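Local coordinates for protein TRAP dicarboxylate transporter, DctP subunit (Sulfurospirillum deleyianum, PDB 4OVS) that binds succinate and probably delivers it, as a periplasmic solute-binding protein, to a TRAP transporter for uptake, at residues S197-G202 and E221-L226; D121-Q126 and I325-A330; N83-M88 and E242-K247. All blocks are in the same frame, centred on the assembly; numbering follows the deposited sequence.

Overall arrangement
The three contacts lie well apart, with no atoms touching between them; interactions 1 and 3 fall on opposite sides of the chain's centre, their own centres about 36 Å apart. Interactions 1 and 3 reach the same mixed sheet, whereas interaction 2 joins two helices, 123-134 and 317-330. Interactions 1 and 2 are partly buried: each sets aliphatic groups inside and lets a glutamine or a charged pair finish the outer margin. Interaction 3 is a surface contact made by two stacked rings. Only interaction 1 approaches the succinate site, through L199; the other two are packing away from it. Along the chain, the segments of interactions 2 and 3 alternate.

Interaction 1 (S197-G202 and E221-L226); sequences SALQQG and EVQTDL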
loop_
_atom_site.group_PDB
_atom_site.type_symbol
_atom_site.label_atom_id
_atom_site.label_comp_id
_atom_site.label_asym_id
_atom_site.label_seq_id
_atom_site.Cartn_x
_atom_site.Cartn_y
_atom_site.Cartn_z
ATOM N N SER A 197 14.617 -9.879 -4.190
ATOM C CA SER A 197 15.540 -10.490 -5.108
ATOM C C SER A 197 16.118 -9.433 -6.067
ATOM O O SER A 197 17.326 -9.353 -6.258
ATOM C CB SER A 197 14.804 -11.592 -5.864
ATOM O OG SER A 197 15.705 -12.437 -6.532
ATOM N N ALA A 198 15.259 -8.595 -6.645
ATOM C CA ALA A 198 15.746 -7.489 -7.502
ATOM C C ALA A 198 16.731 -6.523 -6.789
ATOM O O ALA A 198 17.696 -6.078 -7.388
ATOM C CB ALA A 198 14.574 -6.717 -8.114
ATOM N N LEU A 199 16.498 -6.200 -5.517
ATOM C CA LEU A 199 17.460 -5.370 -4.776
ATOM C C LEU A 199 18.755 -6.182 -4.484
ATOM O O LEU A 199 19.886 -5.701 -4.633
ATOM C CB LEU A 199 16.840 -4.861 -3.481
ATOM C CG LEU A 199 15.630 -3.926 -3.560
ATOM C CD1 LEU A 199 15.031 -3.728 -2.208
ATOM C CD2 LEU A 199 16.030 -2.575 -4.165
ATOM N N GLN A 200 18.588 -7.439 -4.113
ATOM C CA GLN A 200 19.729 -8.281 -3.839
ATOM C C GLN A 200 20.659 -8.487 -5.031
ATOM O O GLN A 200 21.866 -8.613 -4.848
ATOM C CB GLN A 200 19.292 -9.647 -3.343
ATOM C CG GLN A 200 20.475 -10.487 -2.892
ATOM C CD GLN A 200 20.032 -11.795 -2.341
ATOM O OE1 GLN A 200 20.165 -12.053 -1.145
ATOM N NE2 GLN A 200 19.479 -12.640 -3.203
ATOM N N GLN A 201 20.089 -8.536 -6.234
ATOM C CA GLN A 201 20.820 -8.882 -7.458
ATOM C C GLN A 201 21.228 -7.662 -8.289
ATOM O O GLN A 201 21.722 -7.810 -9.395
ATOM C CB GLN A 201 19.972 -9.827 -8.333
ATOM C CG GLN A 201 19.739 -11.177 -7.701
ATOM C CD GLN A 201 21.048 -11.948 -7.531
ATOM O OE1 GLN A 201 21.548 -12.147 -6.416
ATOM N NE2 GLN A 201 21.618 -12.366 -8.648
ATOM N N GLY A 202 20.962 -6.463 -7.776
ATOM C CA GLY A 202 21.313 -5.227 -8.462
ATOM C C GLY A 202 20.443 -4.827 -9.630
ATOM O O GLY A 202 20.782 -3.898 -10.377
ATOM N N GLU A 221 17.951 -5.725 4.672
ATOM C CA GLU A 221 19.135 -6.552 4.577
ATOM C C GLU A 221 19.791 -6.424 3.224
ATOM O O GLU A 221 20.944 -6.836 3.037
ATOM C CB GLU A 221 18.790 -8.015 4.908
ATOM C CG GLU A 221 18.239 -8.095 6.294
ATOM C CD GLU A 221 18.023 -9.503 6.784
ATOM O OE1 GLU A 221 17.765 -9.684 8.002
ATOM O OE2 GLU A 221 18.084 -10.407 5.953
ATOM N N VAL A 222 19.070 -5.849 2.269
ATOM C CA VAL A 222 19.606 -5.682 0.922
ATOM C C VAL A 222 19.651 -4.214 0.461
ATOM O O VAL A 222 19.723 -3.945 -0.727
ATOM C CB VAL A 222 18.854 -6.570 -0.111
ATOM C CG1 VAL A 222 19.217 -8.034 0.102
ATOM C CG2 VAL A 222 17.357 -6.366 0.002
ATOM N N GLN A 223 19.675 -3.284 1.407
ATOM C CA GLN A 223 19.855 -1.838 1.135
ATOM C C GLN A 223 20.847 -1.247 2.138
ATOM O O GLN A 223 20.799 -1.602 3.314
ATOM C CB GLN A 223 18.517 -1.105 1.304
ATOM C CG GLN A 223 17.454 -1.482 0.337
ATOM C CD GLN A 223 17.677 -0.856 -1.040
ATOM O OE1 GLN A 223 16.943 0.019 -1.457
ATOM N NE2 GLN A 223 18.643 -1.351 -1.759
ATOM N N THR A 224 21.727 -0.349 1.685
ATOM C CA THR A 224 22.801 0.195 2.508
ATOM C C THR A 224 22.403 1.556 3.119
ATOM O O THR A 224 23.012 1.997 4.112
ATOM C CB THR A 224 24.094 0.352 1.699
ATOM O OG1 THR A 224 23.887 1.249 0.604
ATOM C CG2 THR A 224 24.511 -0.972 1.127
ATOM N N ASP A 225 21.366 2.185 2.554
ATOM C CA ASP A 225 20.912 3.502 2.995
ATOM C C ASP A 225 19.403 3.668 2.948
ATOM O O ASP A 225 18.781 3.398 1.919
ATOM C CB ASP A 225 21.563 4.603 2.148
ATOM C CG ASP A 225 23.086 4.667 2.345
ATOM O OD1 ASP A 225 23.797 3.979 1.604
ATOM O OD2 ASP A 225 23.568 5.397 3.248
ATOM N N LEU A 226 18.839 4.139 4.066
ATOM C CA LEU A 226 17.421 4.466 4.202
ATOM C C LEU A 226 17.226 5.924 4.589
ATOM O O LEU A 226 17.824 6.410 5.556
ATOM C CB LEU A 226 16.756 3.584 5.276
ATOM C CG LEU A 226 15.301 3.922 5.618
ATOM C CD1 LEU A 226 14.366 3.591 4.510
ATOM C CD2 LEU A 226 14.854 3.177 6.884
#
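In the layer beyond the succinate site, L199 meets V222 where the C-terminal turn of helix 195-200 packs on the loop leading into strand 225-227; the L199 side chain lies about 6 Å from that of R169, a succinate-binding residue, and about 10 Å from the bound succinate. The two aliphatic chains cross at roughly a right angle, L199 CB lying 3.8 Å from V222 CG2. The valine's two methyls divide between consecutive helix residues: CG2 meets L199, and CG1 reaches Q200 CB at 3.8 Å. Q200 suits this outer margin: its CH2 groups lie on the valine, while CG stands anti to the backbone N (chi1 -173°) and the extended chain carries the amide outward.

Q223 meets L199 through its amide group, with NE2 3.8 Å from L199 CD2. A bend at chi2 (-77°) folds the chain back and lets NE2 give a hydrogen bond of 3.0 Å to V222 O, a fairly straight one at 157°, the acceptor lying near the amide plane. OE1 is hydrogen-bonded to S151, so this buried amide is held at both ends. A leucine here would probably leave S151 OG and V222 O without these bonds and the loop less firmly fixed.

G202 closes the helix with positive phi in a Schellman motif, and T224 and D225 both face S152, forming a classic beta bulge where the loop enters the sheet.

Interaction 2 (D121-Q126 and I325-A330); sequences DGEVGQ and IKKVQA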
loop_
_atom_site.group_PDB
_atom_site.type_symbol
_atom_site.label_atom_id
_atom_site.label_comp_id
_atom_site.label_asym_id
_atom_site.label_seq_id
_atom_site.Cartn_x
_atom_site.Cartn_y
_atom_site.Cartn_z
ATOM N N ASP A 121 -12.282 8.577 4.937
ATOM C CA ASP A 121 -13.615 8.283 5.435
ATOM C C ASP A 121 -14.610 9.421 5.148
ATOM O O ASP A 121 -15.629 9.521 5.809
ATOM C CB ASP A 121 -13.607 7.981 6.935
ATOM C CG ASP A 121 -12.736 6.789 7.299
ATOM O OD1 ASP A 121 -12.674 5.816 6.525
ATOM O OD2 ASP A 121 -12.093 6.842 8.374
ATOM N N GLY A 122 -14.311 10.255 4.155
ATOM C CA GLY A 122 -15.134 11.394 3.818
ATOM C C GLY A 122 -15.504 11.358 2.349
ATOM O O GLY A 122 -15.491 10.299 1.713
ATOM N N GLU A 123 -15.807 12.522 1.800
ATOM C CA GLU A 123 -16.372 12.635 0.451
ATOM C C GLU A 123 -15.495 12.034 -0.668
ATOM O O GLU A 123 -15.986 11.294 -1.518
ATOM C CB GLU A 123 -16.637 14.107 0.165
ATOM C CG GLU A 123 -17.167 14.411 -1.223
ATOM C CD GLU A 123 -17.350 15.914 -1.471
ATOM O OE1 GLU A 123 -17.038 16.720 -0.561
ATOM O OE2 GLU A 123 -17.810 16.280 -2.575
ATOM N N VAL A 124 -14.205 12.361 -0.671
ATOM C CA VAL A 124 -13.296 11.876 -1.718
ATOM C C VAL A 124 -13.118 10.372 -1.627
ATOM O O VAL A 124 -13.213 9.663 -2.634
ATOM C CB VAL A 124 -11.945 12.589 -1.652
ATOM C CG1 VAL A 124 -10.931 11.912 -2.517
ATOM C CG2 VAL A 124 -12.107 14.037 -2.072
ATOM N N GLY A 125 -12.864 9.875 -0.422
ATOM C CA GLY A 125 -12.827 8.442 -0.226
ATOM C C GLY A 125 -14.018 7.758 -0.877
ATOM O O GLY A 125 -13.865 6.732 -1.526
ATOM N N GLN A 126 -15.216 8.319 -0.708
ATOM C CA GLN A 126 -16.423 7.648 -1.216
ATOM C C GLN A 126 -16.503 7.707 -2.735
ATOM O O GLN A 126 -16.918 6.747 -3.372
ATOM C CB GLN A 126 -17.688 8.247 -0.607
ATOM C CG GLN A 126 -18.948 7.489 -0.980
ATOM C CD GLN A 126 -18.967 6.091 -0.402
ATOM O OE1 GLN A 126 -18.866 5.897 0.810
ATOM N NE2 GLN A 126 -19.048 5.100 -1.276
ATOM N N ILE A 325 -7.946 16.968 -6.945
ATOM C CA ILE A 325 -6.687 17.207 -6.212
ATOM C C ILE A 325 -6.875 18.386 -5.246
ATOM O O ILE A 325 -6.360 18.382 -4.144
ATOM C CB ILE A 325 -5.523 17.567 -7.175
ATOM C CG1 ILE A 325 -5.093 16.363 -8.012
ATOM C CG2 ILE A 325 -4.319 18.044 -6.401
ATOM C CD1 ILE A 325 -4.195 16.734 -9.181
ATOM N N LYS A 326 -7.636 19.394 -5.672
ATOM C CA LYS A 326 -7.853 20.592 -4.854
ATOM C C LYS A 326 -8.754 20.317 -3.658
ATOM O O LYS A 326 -8.527 20.843 -2.571
ATOM C CB LYS A 326 -8.411 21.756 -5.701
ATOM C CG LYS A 326 -7.323 22.525 -6.455
ATOM C CD LYS A 326 -7.860 23.694 -7.280
ATOM C CE LYS A 326 -6.846 24.121 -8.355
ATOM N NZ LYS A 326 -5.421 24.257 -7.853
ATOM N N LYS A 327 -9.770 19.489 -3.857
ATOM C CA LYS A 327 -10.604 19.040 -2.754
ATOM C C LYS A 327 -9.760 18.402 -1.665
ATOM O O LYS A 327 -9.951 18.683 -0.487
ATOM C CB LYS A 327 -11.610 18.010 -3.241
ATOM C CG LYS A 327 -13.052 18.349 -2.895
ATOM C CD LYS A 327 -14.024 17.261 -3.337
ATOM C CE LYS A 327 -14.148 17.213 -4.841
ATOM N NZ LYS A 327 -15.592 17.295 -5.274
ATOM N N VAL A 328 -8.844 17.519 -2.061
ATOM C CA VAL A 328 -7.952 16.888 -1.093
ATOM C C VAL A 328 -7.096 17.926 -0.414
ATOM O O VAL A 328 -6.960 17.908 0.797
ATOM C CB VAL A 328 -7.019 15.859 -1.710
ATOM C CG1 VAL A 328 -6.024 15.392 -0.650
ATOM C CG2 VAL A 328 -7.808 14.684 -2.230
ATOM N N GLN A 329 -6.529 18.852 -1.174
ATOM C CA GLN A 329 -5.653 19.854 -0.564
ATOM C C GLN A 329 -6.408 20.751 0.407
ATOM O O GLN A 329 -5.829 21.255 1.354
ATOM C CB GLN A 329 -4.970 20.683 -1.634
ATOM C CG GLN A 329 -3.972 19.853 -2.437
ATOM C CD GLN A 329 -3.359 20.629 -3.582
ATOM O OE1 GLN A 329 -4.057 21.078 -4.493
ATOM N NE2 GLN A 329 -2.049 20.793 -3.539
ATOM N N ALA A 330 -7.711 20.906 0.192
ATOM C CA ALA A 330 -8.527 21.792 1.019
ATOM C C ALA A 330 -9.016 21.169 2.331
ATOM O O ALA A 330 -9.550 21.882 3.187
ATOM C CB ALA A 330 -9.732 22.315 0.206
#
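V124 points its two methyls at two different partners on helix 317-330, so that one branched residue touches both K327 and V328. CG1, anti to the backbone N (chi1 168°), approaches V328 CG2 at 4.2 Å, the two valines crossing at about a right angle. CG2 instead rests on the aliphatic part of K327, 4.0 Å from its CD and 4.2 Å from its CB, with the two chains set at a slant. Backbones stand 7.4 Å apart at V124 CA and V328 CA, close enough for short beta-branched side chains to touch.

E123 extends straight from the first turn of its helix and crosses K327 at about a right angle. The lysine bends at chi3 (-70°) and again at chi4, bringing NZ to 3.6 Å from E123 OE2. This is a long salt bridge, so its attraction is probably modest. K327 thus serves two surroundings: its methylenes lie against V124, and its ammonium group meets the exposed carboxylate. Glutamate and lysine suit the outer margin, the valines the buried side.

Helix 123-134 begins just after G122 at its N-cap position, while D121 forms a salt bridge with R268. L103, from a loop, touches both V124 and V328, and L324 adds to the packing on V124. On the far helix V328 O accepts a hydrogen bond from H115, tying helix 317-330 to helix 113-120.

Interaction 3 (N83-M88 and E242-K247); sequences NAHIAM and ESFWKK
H85 and F244 account for nearly all of the surface buried here, and they meet ring on ring. Their planes are within 11° of each other and their centroids 4.4 Å apart: an offset stack, in which the imidazole is displaced across the phenyl face and does not sit squarely on it. H85 CG comes 3.7 Å from F244 CD1, which lies over the imidazole face toward its rim. The slip leaves the histidine's methylene to occupy the middle of the phenyl ring: H85 CB stands 3.8 Å from the F244 centroid, only 10° off the ring normal, a CH-pi contact. One face of the phenylalanine thus receives both a flat group and a CH2 group.

F244 CG stands anti to its backbone N (chi1 156°), which carries the phenyl ring out from helix 242-247 toward H85. H85 immediately precedes strand 86-87, and F244 sits in the helix that follows strand 233-241. These two strands pair antiparallel in the mixed sheet, so the stack joins a strand entrance to the helix directly after the neighbouring strand. H85 also makes backbone hydrogen bonds with S241 and K29, linking it to both neighbouring strands.

Imidazole suits this place because it offers a flat face to the phenylalanine and a polar nitrogen to the main chain: H85 ND1 is hydrogen-bonded to K29 N, which probably limits rotation of the ring. Phenylalanine suits the helix side, its wide apolar face taking both the imidazole and H85 CB while the side chain also touches I28 of strand 26-31. The F248 ring meets that of F244 at an inclined angle.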
loop_
_atom_site.group_PDB
_atom_site.type_symbol
_atom_site.label_atom_id
_atom_site.label_comp_id
_atom_site.label_asym_id
_atom_site.label_seq_id
_atom_site.Cartn_x
_atom_site.Cartn_y
_atom_site.Cartn_z
ATOM N N ASN A 83 -11.888 -17.115 -8.468
ATOM C CA ASN A 83 -10.823 -18.005 -7.953
ATOM C C ASN A 83 -10.182 -17.487 -6.647
ATOM O O ASN A 83 -9.509 -18.211 -5.912
ATOM C CB ASN A 83 -9.779 -18.191 -9.037
ATOM C CG ASN A 83 -10.356 -18.841 -10.263
ATOM O OD1 ASN A 83 -11.146 -19.767 -10.157
ATOM N ND2 ASN A 83 -9.992 -18.342 -11.430
ATOM N N ALA A 84 -10.389 -16.220 -6.370
ATOM C CA ALA A 84 -10.087 -15.679 -5.059
ATOM C C ALA A 84 -11.282 -14.800 -4.738
ATOM O O ALA A 84 -12.017 -14.388 -5.641
ATOM C CB ALA A 84 -8.786 -14.889 -5.090
ATOM N N HIS A 85 -11.491 -14.538 -3.458
ATOM C CA HIS A 85 -12.714 -13.934 -3.007
ATOM C C HIS A 85 -12.516 -12.557 -2.428
ATOM O O HIS A 85 -13.346 -11.684 -2.606
ATOM C CB HIS A 85 -13.333 -14.863 -1.975
ATOM C CG HIS A 85 -13.540 -16.245 -2.490
ATOM N ND1 HIS A 85 -13.552 -17.355 -1.679
ATOM C CD2 HIS A 85 -13.783 -16.694 -3.745
ATOM C CE1 HIS A 85 -13.801 -18.432 -2.408
ATOM N NE2 HIS A 85 -13.951 -18.054 -3.661
ATOM N N ILE A 86 -11.427 -12.377 -1.694
ATOM C CA ILE A 86 -11.181 -11.131 -0.966
ATOM C C ILE A 86 -9.722 -10.742 -1.129
ATOM O O ILE A 86 -8.824 -11.577 -1.041
ATOM C CB ILE A 86 -11.568 -11.244 0.535
ATOM C CG1 ILE A 86 -13.045 -11.565 0.671
ATOM C CG2 ILE A 86 -11.336 -9.928 1.255
ATOM C CD1 ILE A 86 -13.581 -11.619 2.034
ATOM N N ALA A 87 -9.500 -9.482 -1.461
ATOM C CA ALA A 87 -8.179 -8.937 -1.576
ATOM C C ALA A 87 -8.064 -7.547 -0.892
ATOM O O ALA A 87 -9.084 -6.927 -0.506
ATOM C CB ALA A 87 -7.764 -8.873 -2.993
HETATM N N MSE A 88 -6.832 -7.068 -0.710
HETATM C CA MSE A 88 -6.602 -5.744 -0.122
HETATM C C MSE A 88 -5.488 -4.964 -0.810
HETATM O O MSE A 88 -4.477 -4.623 -0.190
HETATM C CB MSE A 88 -6.327 -5.871 1.345
HETATM C CG MSE A 88 -7.384 -6.547 2.150
HETATM SE SE MSE A 88 -7.005 -8.473 2.327
HETATM C CE MSE A 88 -8.285 -8.881 3.697
ATOM N N GLU A 242 -17.098 -9.807 -6.965
ATOM C CA GLU A 242 -18.524 -9.606 -7.196
ATOM C C GLU A 242 -19.325 -10.913 -7.430
ATOM O O GLU A 242 -20.475 -11.036 -6.969
ATOM C CB GLU A 242 -18.670 -8.673 -8.396
ATOM C CG GLU A 242 -20.031 -8.185 -8.673
ATOM C CD GLU A 242 -19.997 -7.147 -9.769
ATOM O OE1 GLU A 242 -19.940 -5.936 -9.436
ATOM O OE2 GLU A 242 -19.993 -7.554 -10.959
ATOM N N SER A 243 -18.752 -11.886 -8.137
ATOM C CA SER A 243 -19.508 -13.103 -8.418
ATOM C C SER A 243 -19.487 -14.039 -7.207
ATOM O O SER A 243 -20.488 -14.691 -6.900
ATOM C CB SER A 243 -19.003 -13.778 -9.695
ATOM O OG SER A 243 -17.627 -14.033 -9.619
ATOM N N PHE A 244 -18.371 -14.062 -6.472
ATOM C CA PHE A 244 -18.377 -14.713 -5.166
ATOM C C PHE A 244 -19.463 -14.087 -4.266
ATOM O O PHE A 244 -20.270 -14.801 -3.679
ATOM C CB PHE A 244 -16.994 -14.637 -4.480
ATOM C CG PHE A 244 -17.056 -14.745 -2.968
ATOM C CD1 PHE A 244 -17.191 -15.972 -2.341
ATOM C CD2 PHE A 244 -16.966 -13.606 -2.181
ATOM C CE1 PHE A 244 -17.252 -16.054 -0.954
ATOM C CE2 PHE A 244 -17.049 -13.668 -0.792
ATOM C CZ PHE A 244 -17.189 -14.893 -0.179
ATOM N N TRP A 245 -19.499 -12.765 -4.159
ATOM C CA TRP A 245 -20.448 -12.133 -3.248
ATOM C C TRP A 245 -21.900 -12.365 -3.716
ATOM O O TRP A 245 -22.809 -12.546 -2.901
ATOM C CB TRP A 245 -20.173 -10.641 -3.138
ATOM C CG TRP A 245 -20.829 -9.958 -1.967
ATOM C CD1 TRP A 245 -21.671 -8.873 -2.013
ATOM C CD2 TRP A 245 -20.681 -10.282 -0.572
ATOM N NE1 TRP A 245 -22.051 -8.512 -0.754
ATOM C CE2 TRP A 245 -21.454 -9.349 0.155
ATOM C CE3 TRP A 245 -19.975 -11.255 0.125
ATOM C CZ2 TRP A 245 -21.550 -9.375 1.541
ATOM C CZ3 TRP A 245 -20.062 -11.278 1.513
ATOM C CH2 TRP A 245 -20.829 -10.342 2.205
ATOM N N LYS A 246 -22.112 -12.351 -5.024
ATOM C CA LYS A 246 -23.457 -12.568 -5.581
ATOM C C LYS A 246 -24.004 -13.925 -5.128
ATOM O O LYS A 246 -25.156 -14.034 -4.713
ATOM C CB LYS A 246 -23.413 -12.501 -7.106
ATOM C CG LYS A 246 -24.787 -12.607 -7.801
ATOM C CD LYS A 246 -25.048 -11.402 -8.726
ATOM C CE LYS A 246 -26.427 -11.448 -9.350
ATOM N NZ LYS A 246 -26.540 -12.488 -10.411
ATOM N N LYS A 247 -23.140 -14.936 -5.183
ATOM C CA LYS A 247 -23.466 -16.312 -4.808
ATOM C C LYS A 247 -23.468 -16.603 -3.312
ATOM O O LYS A 247 -24.038 -17.596 -2.894
ATOM C CB LYS A 247 -22.434 -17.269 -5.409
ATOM C CG LYS A 247 -22.504 -17.468 -6.934
ATOM C CD LYS A 247 -21.209 -18.172 -7.463
ATOM C CE LYS A 247 -20.914 -19.518 -6.740
ATOM N NZ LYS A 247 -19.582 -20.143 -7.087
#